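Local coordinates for protein NADPH-ferredoxin reductase FprA (Mycobacterium tuberculosis, PDB 1LQU) that probably transfers electrons from NADPH through its FAD cofactor to ferredoxin, and may thereby supply electrons to cytochrome P450 systems, at residues P120-A125 with V318-G323; R149-G154 with V195-R200. All coordinates share one frame; numbering follows the deposited sequence.

Interaction 1 and interaction 2 lie in one parallel sheet, their centres about 10 Å apart. Strand 317-320 of the first runs beside strand 149-153 of the second, so the four strands 122-124, 317-320, 149-153 and 193-197 follow one another across the sheet. Probable hydrogen bonds join the two contacts: Ser321 N lies 2.7 Å from Ile153 O, and Val319 N lies 2.8 Å from Val151 O. Both contacts end at the NADPH. Its adenine is held between Val322, from 318-323, and Arg199, from 195-200, which approach opposite faces of the ring. The arginines of interaction 2 also grip the phosphate on the adenosine ribose.

Interaction 1. Residues P120-A125 with V318-G323; sequences PGSIAA and VVRSVG. With NDP (NADPH dihydro-nicotinamide-adenine-dinucleotide phosphate), chain I.
Arg320 folds back over Ala124, laying one face of its guanidinium on the methyl group, with Arg320 NE 3.8 Å from Ala124 CB. Two torsions put it there. CG sits between the backbone N and the carbonyl carbon (chi1 62°), which starts the extended chain off over the neighbouring strand, and chi4 of -84° turns the flat group broadside to the methyl. The methyl of Ala124 is small enough for the guanidinium to lie over it. Two waters meet the guanidinium edge in its plane. Water 1 accepts from Arg320 NH1 at 2.9 Å and donates to both Ser122 OG and Ile123 O, while water 2 carries the same nitrogen to Ser122 O. The charge itself is met by Asp109, in a salt bridge with NH2, and Ser122 OG is also hydrogen-bonded to Glu117 O.

On the face that carries Ile123 and Val319 the contact is between apolar side chains. The two cross at a slant, CG1 of the isoleucine 4.0 Å from CG2 of the valine. The second methyl of Val319, CG1, presses close to the chain where strand becomes helix, 3.5 Å from Ala125 N. Val162 of helix 157-167 covers both Val319 and Ala125, so a small side chain suits position 125. Ala125 CB also lies 3.7 Å from Ser321 OG.

Four backbone bonds set the parallel register. In the last, Ala125 N donates to Arg320 O at 2.8 Å as the chain bends into helix 125-132 behind the N-cap residue Ala124. Farther on, Val322 CG1 packs 3.4 Å from C4A of the NADPH adenine. Strand 122-124 is thus the edge strand of a parallel sheet, paired with strand 317-320 from far along the chain, in the Rossmann-like NADP-binding domain.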
ATOM      1  N   PRO A 120     -14.671  -1.376  18.357  1.00 13.21           N
ATOM      2  CA  PRO A 120     -14.825  -2.459  17.402  1.00 13.40           C
ATOM      3  C   PRO A 120     -15.747  -1.987  16.276  1.00 12.26           C
ATOM      4  O   PRO A 120     -16.779  -1.373  16.536  1.00 13.08           O
ATOM      5  CB  PRO A 120     -15.466  -3.571  18.235  1.00 13.71           C
ATOM      6  CG  PRO A 120     -14.991  -3.292  19.592  1.00 15.21           C
ATOM      7  CD  PRO A 120     -14.951  -1.803  19.740  1.00 14.86           C
ATOM      8  N   GLY A 121     -15.351  -2.246  15.042  1.00 11.64           N
ATOM      9  CA  GLY A 121     -16.072  -1.749  13.898  1.00 11.41           C
ATOM     10  C   GLY A 121     -15.467  -0.501  13.268  1.00  9.92           C
ATOM     11  O   GLY A 121     -15.927  -0.078  12.226  1.00 10.42           O
ATOM     12  N   SER A 122     -14.477   0.099  13.928  1.00  9.61           N
ATOM     13  CA  SER A 122     -13.750   1.248  13.400  1.00  9.54           C
ATOM     14  C   SER A 122     -12.322   0.781  13.118  1.00  9.91           C
ATOM     15  O   SER A 122     -11.601   0.428  14.034  1.00 11.04           O
ATOM     16  CB  SER A 122     -13.743   2.387  14.387  1.00 10.46           C
ATOM     17  OG  SER A 122     -12.846   3.414  13.995  1.00 10.70           O
ATOM     18  N   ILE A 123     -11.970   0.726  11.842  1.00  9.40           N
ATOM     19  CA  ILE A 123     -10.699   0.186  11.398  1.00  9.67           C
ATOM     20  C   ILE A 123     -10.099   1.073  10.327  1.00  8.75           C
ATOM     21  O   ILE A 123     -10.748   1.974   9.820  1.00  9.13           O
ATOM     22  CB  ILE A 123     -10.858  -1.281  10.866  1.00 10.30           C
ATOM     23  CG1 ILE A 123     -11.718  -1.330   9.616  1.00 10.63           C
ATOM     24  CG2 ILE A 123     -11.411  -2.151  11.928  1.00 13.49           C
ATOM     25  CD1 ILE A 123     -11.856  -2.688   9.009  1.00 12.23           C
ATOM     26  N   ALA A 124      -8.833   0.869  10.010  1.00  9.23           N
ATOM     27  CA  ALA A 124      -8.188   1.563   8.909  1.00  9.04           C
ATOM     28  C   ALA A 124      -8.285   0.738   7.654  1.00  8.69           C
ATOM     29  O   ALA A 124      -8.367  -0.494   7.682  1.00  8.86           O
ATOM     30  CB  ALA A 124      -6.735   1.835   9.211  1.00 10.47           C
ATOM     31  N   ALA A 125      -8.202   1.416   6.531  1.00  8.62           N
ATOM     32  CA  ALA A 125      -8.111   0.729   5.265  1.00  8.41           C
ATOM     33  C   ALA A 125      -6.881  -0.165   5.198  1.00  8.28           C
ATOM     34  O   ALA A 125      -6.935  -1.244   4.635  1.00  8.47           O
ATOM     35  CB  ALA A 125      -8.135   1.697   4.074  1.00  9.04           C
ATOM     36  N   VAL A 318     -16.877   1.611  10.138  1.00  8.59           N
ATOM     37  CA  VAL A 318     -16.203   2.828   9.693  1.00  8.48           C
ATOM     38  C   VAL A 318     -14.795   2.415   9.320  1.00  8.56           C
ATOM     39  O   VAL A 318     -14.060   1.849  10.139  1.00 10.16           O
ATOM     40  CB  VAL A 318     -16.153   3.917  10.776  1.00  8.69           C
ATOM     41  CG1 VAL A 318     -15.314   5.079  10.296  1.00 10.47           C
ATOM     42  CG2 VAL A 318     -17.543   4.359  11.157  1.00 10.42           C
ATOM     43  N   VAL A 319     -14.433   2.660   8.067  1.00  8.38           N
ATOM     44  CA  VAL A 319     -13.088   2.399   7.580  1.00  8.40           C
ATOM     45  C   VAL A 319     -12.457   3.754   7.287  1.00  7.98           C
ATOM     46  O   VAL A 319     -12.914   4.486   6.410  1.00  9.02           O
ATOM     47  CB  VAL A 319     -13.078   1.548   6.316  1.00  8.18           C
ATOM     48  CG1 VAL A 319     -11.656   1.270   5.865  1.00  9.09           C
ATOM     49  CG2 VAL A 319     -13.817   0.250   6.536  1.00  9.64           C
ATOM     50  N   ARG A 320     -11.372   4.079   7.991  1.00  7.66           N
ATOM     51  CA  ARG A 320     -10.647   5.292   7.696  1.00  7.87           C
ATOM     52  C   ARG A 320      -9.634   4.986   6.602  1.00  7.51           C
ATOM     53  O   ARG A 320      -8.763   4.140   6.752  1.00  8.50           O
ATOM     54  CB  ARG A 320      -9.981   5.894   8.934  1.00  8.26           C
ATOM     55  CG  ARG A 320      -8.937   5.026   9.603  1.00  8.40           C
ATOM     56  CD  ARG A 320      -8.324   5.687  10.838  1.00  8.72           C
ATOM     57  NE  ARG A 320      -7.354   4.831  11.501  1.00  9.50           N
ATOM     58  CZ  ARG A 320      -7.655   3.892  12.373  1.00  9.73           C
ATOM     59  NH1 ARG A 320      -8.916   3.671  12.699  1.00 10.54           N
ATOM     60  NH2 ARG A 320      -6.690   3.186  12.951  1.00 11.38           N
ATOM     61  N   SER A 321      -9.779   5.679   5.490  1.00  7.53           N
ATOM     62  CA  SER A 321      -8.812   5.596   4.384  1.00  7.53           C
ATOM     63  C   SER A 321      -8.192   6.964   4.209  1.00  7.66           C
ATOM     64  O   SER A 321      -8.354   7.634   3.187  1.00  7.71           O
ATOM     65  CB  SER A 321      -9.489   5.097   3.106  1.00  8.34           C
ATOM     66  OG  SER A 321      -8.519   4.807   2.132  1.00  8.94           O
ATOM     67  N   VAL A 322      -7.450   7.361   5.239  1.00  7.89           N
ATOM     68  CA  VAL A 322      -6.863   8.681   5.301  1.00  7.88           C
ATOM     69  C   VAL A 322      -5.368   8.645   5.146  1.00  8.05           C
ATOM     70  O   VAL A 322      -4.657   9.577   5.520  1.00  8.91           O
ATOM     71  CB  VAL A 322      -7.353   9.495   6.503  1.00  8.10           C
ATOM     72  CG1 VAL A 322      -8.876   9.642   6.396  1.00  8.11           C
ATOM     73  CG2 VAL A 322      -6.974   8.909   7.850  1.00  8.87           C
ATOM     74  N   GLY A 323      -4.888   7.568   4.541  1.00  8.14           N
ATOM     75  CA  GLY A 323      -3.482   7.393   4.231  1.00  8.00           C
ATOM     76  C   GLY A 323      -2.836   6.271   4.980  1.00  7.59           C
ATOM     77  O   GLY A 323      -3.175   5.981   6.123  1.00  8.12           O
TER
HETATM   78  PA  NDP I1458      -4.314   9.526  -0.901  1.00  8.96           P
HETATM   79  O1A NDP I1458      -4.538   9.402  -2.344  1.00  9.03           O
HETATM   80  O2A NDP I1458      -3.237  10.435  -0.432  1.00  9.99           O
HETATM   81  O5B NDP I1458      -5.705   9.950  -0.249  1.00  8.36           O
HETATM   82  C5B NDP I1458      -5.770  10.199   1.122  1.00  8.27           C
HETATM   83  C4B NDP I1458      -7.098  10.836   1.436  1.00  7.91           C
HETATM   84  O4B NDP I1458      -7.254  10.976   2.866  1.00  8.36           O
HETATM   85  C3B NDP I1458      -7.253  12.235   0.862  1.00  8.75           C
HETATM   86  O3B NDP I1458      -8.561  12.352   0.302  1.00  8.71           O
HETATM   87  C2B NDP I1458      -7.111  13.133   2.088  1.00  8.08           C
HETATM   88  O2B NDP I1458      -7.793  14.361   1.997  1.00  8.49           O
HETATM   89  C1B NDP I1458      -7.772  12.262   3.101  1.00  7.53           C
HETATM   90  N9A NDP I1458      -7.542  12.613   4.491  1.00  7.93           N
HETATM   91  C8A NDP I1458      -6.324  12.726   5.142  1.00  8.81           C
HETATM   92  N7A NDP I1458      -6.524  13.021   6.427  1.00  8.68           N
HETATM   93  C5A NDP I1458      -7.880  13.102   6.623  1.00  8.33           C
HETATM   94  C6A NDP I1458      -8.659  13.353   7.732  1.00  8.47           C
HETATM   95  N6A NDP I1458      -8.171  13.503   8.975  1.00 10.30           N
HETATM   96  N1A NDP I1458     -10.023  13.355   7.570  1.00  9.42           N
HETATM   97  C2A NDP I1458     -10.569  13.110   6.335  1.00  9.13           C
HETATM   98  N3A NDP I1458      -9.845  12.862   5.218  1.00  8.24           N
HETATM   99  C4A NDP I1458      -8.516  12.844   5.406  1.00  8.04           C
HETATM  100  O3  NDP I1458      -4.011   8.113  -0.210  1.00  8.21           O
HETATM  101  PN  NDP I1458      -4.563   6.616  -0.431  1.00  8.19           P
HETATM  102  O1N NDP I1458      -5.982   6.620  -0.849  1.00  8.51           O
HETATM  103  O2N NDP I1458      -4.144   5.922   0.787  1.00  8.64           O
HETATM  104  O5D NDP I1458      -3.750   6.128  -1.701  1.00  7.24           O
HETATM  105  C5D NDP I1458      -2.329   5.982  -1.600  1.00  8.93           C
HETATM  106  C4D NDP I1458      -1.686   6.095  -2.979  1.00  8.44           C
HETATM  107  O4D NDP I1458      -1.866   4.871  -3.716  1.00  9.08           O
HETATM  108  C3D NDP I1458      -2.299   7.210  -3.798  1.00  8.81           C
HETATM  109  O3D NDP I1458      -1.300   7.840  -4.577  1.00 10.36           O
HETATM  110  C2D NDP I1458      -3.257   6.444  -4.700  1.00  8.15           C
HETATM  111  O2D NDP I1458      -3.696   7.072  -5.868  1.00  9.91           O
HETATM  112  C1D NDP I1458      -2.580   5.137  -4.913  1.00  8.99           C
HETATM  113  N1N NDP I1458      -3.268   4.015  -5.436  1.00  9.75           N
HETATM  114  C2N NDP I1458      -3.513   3.930  -6.774  1.00 10.42           C
HETATM  115  C3N NDP I1458      -4.604   3.194  -7.217  1.00 10.04           C
HETATM  116  C7N NDP I1458      -4.795   3.205  -8.644  1.00 10.91           C
HETATM  117  O7N NDP I1458      -4.042   3.918  -9.434  1.00 12.08           O
HETATM  118  N7N NDP I1458      -5.790   2.459  -9.119  1.00 13.41           N
HETATM  119  C4N NDP I1458      -5.453   2.432  -6.313  1.00 10.66           C
HETATM  120  C5N NDP I1458      -5.166   2.622  -4.844  1.00 10.95           C
HETATM  121  C6N NDP I1458      -4.112   3.433  -4.481  1.00 10.14           C
HETATM  122  P2B NDP I1458      -7.022  15.752   1.793  1.00 11.19           P
HETATM  123  O1X NDP I1458      -8.043  16.770   2.223  1.00 12.21           O
HETATM  124  O2X NDP I1458      -6.660  15.839   0.332  1.00 12.27           O
HETATM  125  O3X NDP I1458      -5.778  15.716   2.667  1.00 12.26           O
HETATM  126  O   HOH W   1     -11.598   4.211  11.633  1.00 10.29           O
HETATM  127  O   HOH W   2      -9.239   1.822  14.889  1.00 18.36           O

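Interaction 2. Residues R149-G154 with V195-R200; sequences RAVVIG and VIVGRR. With NDP (NADPH dihydro-nicotinamide-adenine-dinucleotide phosphate), chain I.
The Arg199 guanidinium lies against the NADPH adenine, C5A standing 3.4 Å above the centre of one of its faces, while an edge of the group points in plane at the phosphate on the ribose. From that edge Arg199 NE donates to O1X at 3.0 Å and Arg199 NH2 to O3X at 2.8 Å, two bonds that fix the rotation of the group. Its side chain runs extended from CG to NE, long enough to pass along the adenine and still reach the phosphate. Arg200 also comes edge-on, with O2X in its plane: NH2 reaches O2X at 2.8 Å, and NE shares O1X with Arg199. A bend at chi3 (-68°) steers it there, and Val302 O, bonded to NH1, helps to position it.

Behind these loops the strands pair in parallel through four backbone bonds, the last from Gly154 N to Val197 O. Most positions of these two strands hold beta-branched valine or isoleucine, which suits an extended chain. Val151 CG1 meets Val197 CG2 at 3.8 Å, the two side chains crossing aslant, whereas Ile153 lies side by side with Val197. Ile153 CG2 also touches the adenine, 3.6 Å from C2A. At the far end Arg149, whose NE makes a salt bridge with Glu193, rests its CD 3.9 Å from Val195 CG2. Gly154, at a positive phi that suits a residue without a side chain, opens a turn consistent with a Rossmann GxGxxA pattern, and Asn155 next to it hydrogen-bonds the NADPH through its backbone N.

Each of the three terminal phosphate oxygens thus receives an arginine N-H, O1X two of them. Such a cluster of positive charge would be expected to stabilise the phosphate dianion, the group that distinguishes NADPH from NADH.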
ATOM      1  N   ARG A 149     -25.040  -0.269   6.760  1.00 10.09           N
ATOM      2  CA  ARG A 149     -24.305   0.902   6.303  1.00  9.82           C
ATOM      3  C   ARG A 149     -22.857   0.886   6.775  1.00  8.77           C
ATOM      4  O   ARG A 149     -22.572   0.691   7.963  1.00  9.73           O
ATOM      5  CB  ARG A 149     -24.945   2.226   6.726  1.00 10.22           C
ATOM      6  CG  ARG A 149     -24.179   3.437   6.161  1.00 10.74           C
ATOM      7  CD  ARG A 149     -24.807   4.793   6.505  1.00 12.02           C
ATOM      8  NE  ARG A 149     -26.100   4.966   5.843  1.00 12.55           N
ATOM      9  CZ  ARG A 149     -27.283   5.027   6.458  1.00 13.76           C
ATOM     10  NH1 ARG A 149     -27.377   4.929   7.767  1.00 13.74           N
ATOM     11  NH2 ARG A 149     -28.398   5.163   5.740  1.00 15.98           N
ATOM     12  N   ALA A 150     -21.975   1.114   5.823  1.00  9.10           N
ATOM     13  CA  ALA A 150     -20.556   1.316   6.115  1.00  8.96           C
ATOM     14  C   ALA A 150     -20.195   2.740   5.706  1.00  8.67           C
ATOM     15  O   ALA A 150     -20.712   3.260   4.717  1.00  9.47           O
ATOM     16  CB  ALA A 150     -19.694   0.336   5.353  1.00  9.87           C
ATOM     17  N   VAL A 151     -19.273   3.334   6.456  1.00  8.92           N
ATOM     18  CA  VAL A 151     -18.761   4.656   6.168  1.00  9.23           C
ATOM     19  C   VAL A 151     -17.275   4.560   5.933  1.00  8.68           C
ATOM     20  O   VAL A 151     -16.555   3.957   6.713  1.00  9.87           O
ATOM     21  CB  VAL A 151     -19.085   5.627   7.314  1.00  9.62           C
ATOM     22  CG1 VAL A 151     -18.407   6.977   7.086  1.00 11.12           C
ATOM     23  CG2 VAL A 151     -20.586   5.805   7.401  1.00  9.49           C
ATOM     24  N   VAL A 152     -16.833   5.147   4.833  1.00  8.01           N
ATOM     25  CA  VAL A 152     -15.417   5.192   4.481  1.00  8.24           C
ATOM     26  C   VAL A 152     -14.982   6.650   4.491  1.00  8.14           C
ATOM     27  O   VAL A 152     -15.561   7.478   3.797  1.00  8.99           O
ATOM     28  CB  VAL A 152     -15.127   4.567   3.094  1.00  9.32           C
ATOM     29  CG1 VAL A 152     -13.652   4.677   2.737  1.00 10.02           C
ATOM     30  CG2 VAL A 152     -15.616   3.126   3.031  1.00  9.78           C
ATOM     31  N   ILE A 153     -13.966   6.962   5.288  1.00  7.84           N
ATOM     32  CA  ILE A 153     -13.456   8.322   5.378  1.00  7.67           C
ATOM     33  C   ILE A 153     -12.269   8.463   4.428  1.00  7.27           C
ATOM     34  O   ILE A 153     -11.338   7.668   4.476  1.00  8.47           O
ATOM     35  CB  ILE A 153     -12.993   8.670   6.803  1.00  8.11           C
ATOM     36  CG1 ILE A 153     -14.069   8.357   7.850  1.00  9.36           C
ATOM     37  CG2 ILE A 153     -12.532  10.101   6.886  1.00  8.18           C
ATOM     38  CD1 ILE A 153     -15.368   9.061   7.678  1.00 10.58           C
ATOM     39  N   GLY A 154     -12.304   9.486   3.596  1.00  7.79           N
ATOM     40  CA  GLY A 154     -11.226   9.775   2.703  1.00  8.12           C
ATOM     41  C   GLY A 154     -11.613   9.858   1.250  1.00  7.56           C
ATOM     42  O   GLY A 154     -12.610   9.284   0.837  1.00  8.71           O
ATOM     43  N   VAL A 195     -21.006   4.961   2.405  1.00  8.81           N
ATOM     44  CA  VAL A 195     -20.910   6.412   2.268  1.00  8.97           C
ATOM     45  C   VAL A 195     -19.427   6.805   2.319  1.00  8.50           C
ATOM     46  O   VAL A 195     -18.769   6.505   3.311  1.00  8.84           O
ATOM     47  CB  VAL A 195     -21.702   7.144   3.377  1.00  9.36           C
ATOM     48  CG1 VAL A 195     -21.681   8.646   3.112  1.00 10.12           C
ATOM     49  CG2 VAL A 195     -23.123   6.630   3.469  1.00 10.52           C
ATOM     50  N   ILE A 196     -18.937   7.397   1.240  1.00  8.56           N
ATOM     51  CA  ILE A 196     -17.544   7.840   1.131  1.00  8.54           C
ATOM     52  C   ILE A 196     -17.554   9.331   1.489  1.00  8.03           C
ATOM     53  O   ILE A 196     -18.209  10.126   0.827  1.00  9.77           O
ATOM     54  CB  ILE A 196     -17.006   7.614  -0.258  1.00  9.51           C
ATOM     55  CG1 ILE A 196     -17.046   6.131  -0.623  1.00 10.73           C
ATOM     56  CG2 ILE A 196     -15.568   8.170  -0.375  1.00 10.54           C
ATOM     57  CD1 ILE A 196     -16.750   5.876  -2.057  1.00 13.95           C
ATOM     58  N   VAL A 197     -16.807   9.675   2.527  1.00  8.34           N
ATOM     59  CA  VAL A 197     -16.864  10.986   3.129  1.00  8.48           C
ATOM     60  C   VAL A 197     -15.532  11.726   2.996  1.00  7.94           C
ATOM     61  O   VAL A 197     -14.509  11.318   3.576  1.00  8.69           O
ATOM     62  CB  VAL A 197     -17.238  10.857   4.585  1.00  9.79           C
ATOM     63  CG1 VAL A 197     -17.401  12.190   5.236  1.00 12.02           C
ATOM     64  CG2 VAL A 197     -18.513  10.037   4.752  1.00 11.61           C
ATOM     65  N   GLY A 198     -15.553  12.790   2.199  1.00  8.05           N
ATOM     66  CA  GLY A 198     -14.384  13.604   1.953  1.00  7.86           C
ATOM     67  C   GLY A 198     -14.462  14.917   2.692  1.00  7.88           C
ATOM     68  O   GLY A 198     -15.506  15.579   2.699  1.00  8.12           O
ATOM     69  N   ARG A 199     -13.343  15.313   3.312  1.00  8.22           N
ATOM     70  CA  ARG A 199     -13.322  16.534   4.104  1.00  8.25           C
ATOM     71  C   ARG A 199     -13.290  17.803   3.286  1.00  7.89           C
ATOM     72  O   ARG A 199     -13.881  18.806   3.685  1.00  8.26           O
ATOM     73  CB  ARG A 199     -12.173  16.501   5.133  1.00  8.59           C
ATOM     74  CG  ARG A 199     -10.765  16.479   4.576  1.00  8.92           C
ATOM     75  CD  ARG A 199      -9.754  16.664   5.676  1.00 10.09           C
ATOM     76  NE  ARG A 199      -8.424  16.485   5.149  1.00 10.01           N
ATOM     77  CZ  ARG A 199      -7.340  16.472   5.914  1.00 10.53           C
ATOM     78  NH1 ARG A 199      -7.471  16.597   7.218  1.00 12.26           N
ATOM     79  NH2 ARG A 199      -6.156  16.275   5.375  1.00 12.44           N
ATOM     80  N   ARG A 200     -12.581  17.781   2.164  1.00  8.38           N
ATOM     81  CA  ARG A 200     -12.595  18.899   1.238  1.00  8.37           C
ATOM     82  C   ARG A 200     -13.595  18.619   0.129  1.00  8.44           C
ATOM     83  O   ARG A 200     -14.490  17.804   0.312  1.00  8.86           O
ATOM     84  CB  ARG A 200     -11.195  19.232   0.763  1.00  8.35           C
ATOM     85  CG  ARG A 200     -10.276  19.661   1.915  1.00  8.94           C
ATOM     86  CD  ARG A 200      -8.952  20.269   1.488  1.00  9.75           C
ATOM     87  NE  ARG A 200      -8.110  19.265   0.855  1.00  9.15           N
ATOM     88  CZ  ARG A 200      -7.118  19.533   0.032  1.00  9.46           C
ATOM     89  NH1 ARG A 200      -6.815  20.782  -0.293  1.00 10.52           N
ATOM     90  NH2 ARG A 200      -6.430  18.538  -0.486  1.00 11.11           N
TER
HETATM   91  PA  NDP I1458      -4.314   9.526  -0.901  1.00  8.96           P
HETATM   92  O1A NDP I1458      -4.538   9.402  -2.344  1.00  9.03           O
HETATM   93  O2A NDP I1458      -3.237  10.435  -0.432  1.00  9.99           O
HETATM   94  O5B NDP I1458      -5.705   9.950  -0.249  1.00  8.36           O
HETATM   95  C5B NDP I1458      -5.770  10.199   1.122  1.00  8.27           C
HETATM   96  C4B NDP I1458      -7.098  10.836   1.436  1.00  7.91           C
HETATM   97  O4B NDP I1458      -7.254  10.976   2.866  1.00  8.36           O
HETATM   98  C3B NDP I1458      -7.253  12.235   0.862  1.00  8.75           C
HETATM   99  O3B NDP I1458      -8.561  12.352   0.302  1.00  8.71           O
HETATM  100  C2B NDP I1458      -7.111  13.133   2.088  1.00  8.08           C
HETATM  101  O2B NDP I1458      -7.793  14.361   1.997  1.00  8.49           O
HETATM  102  C1B NDP I1458      -7.772  12.262   3.101  1.00  7.53           C
HETATM  103  N9A NDP I1458      -7.542  12.613   4.491  1.00  7.93           N
HETATM  104  C8A NDP I1458      -6.324  12.726   5.142  1.00  8.81           C
HETATM  105  N7A NDP I1458      -6.524  13.021   6.427  1.00  8.68           N
HETATM  106  C5A NDP I1458      -7.880  13.102   6.623  1.00  8.33           C
HETATM  107  C6A NDP I1458      -8.659  13.353   7.732  1.00  8.47           C
HETATM  108  N6A NDP I1458      -8.171  13.503   8.975  1.00 10.30           N
HETATM  109  N1A NDP I1458     -10.023  13.355   7.570  1.00  9.42           N
HETATM  110  C2A NDP I1458     -10.569  13.110   6.335  1.00  9.13           C
HETATM  111  N3A NDP I1458      -9.845  12.862   5.218  1.00  8.24           N
HETATM  112  C4A NDP I1458      -8.516  12.844   5.406  1.00  8.04           C
HETATM  113  O3  NDP I1458      -4.011   8.113  -0.210  1.00  8.21           O
HETATM  114  PN  NDP I1458      -4.563   6.616  -0.431  1.00  8.19           P
HETATM  115  O1N NDP I1458      -5.982   6.620  -0.849  1.00  8.51           O
HETATM  116  O2N NDP I1458      -4.144   5.922   0.787  1.00  8.64           O
HETATM  117  O5D NDP I1458      -3.750   6.128  -1.701  1.00  7.24           O
HETATM  118  C5D NDP I1458      -2.329   5.982  -1.600  1.00  8.93           C
HETATM  119  C4D NDP I1458      -1.686   6.095  -2.979  1.00  8.44           C
HETATM  120  O4D NDP I1458      -1.866   4.871  -3.716  1.00  9.08           O
HETATM  121  C3D NDP I1458      -2.299   7.210  -3.798  1.00  8.81           C
HETATM  122  O3D NDP I1458      -1.300   7.840  -4.577  1.00 10.36           O
HETATM  123  C2D NDP I1458      -3.257   6.444  -4.700  1.00  8.15           C
HETATM  124  O2D NDP I1458      -3.696   7.072  -5.868  1.00  9.91           O
HETATM  125  C1D NDP I1458      -2.580   5.137  -4.913  1.00  8.99           C
HETATM  126  N1N NDP I1458      -3.268   4.015  -5.436  1.00  9.75           N
HETATM  127  C2N NDP I1458      -3.513   3.930  -6.774  1.00 10.42           C
HETATM  128  C3N NDP I1458      -4.604   3.194  -7.217  1.00 10.04           C
HETATM  129  C7N NDP I1458      -4.795   3.205  -8.644  1.00 10.91           C
HETATM  130  O7N NDP I1458      -4.042   3.918  -9.434  1.00 12.08           O
HETATM  131  N7N NDP I1458      -5.790   2.459  -9.119  1.00 13.41           N
HETATM  132  C4N NDP I1458      -5.453   2.432  -6.313  1.00 10.66           C
HETATM  133  C5N NDP I1458      -5.166   2.622  -4.844  1.00 10.95           C
HETATM  134  C6N NDP I1458      -4.112   3.433  -4.481  1.00 10.14           C
HETATM  135  P2B NDP I1458      -7.022  15.752   1.793  1.00 11.19           P
HETATM  136  O1X NDP I1458      -8.043  16.770   2.223  1.00 12.21           O
HETATM  137  O2X NDP I1458      -6.660  15.839   0.332  1.00 12.27           O
HETATM  138  O3X NDP I1458      -5.778  15.716   2.667  1.00 12.26           O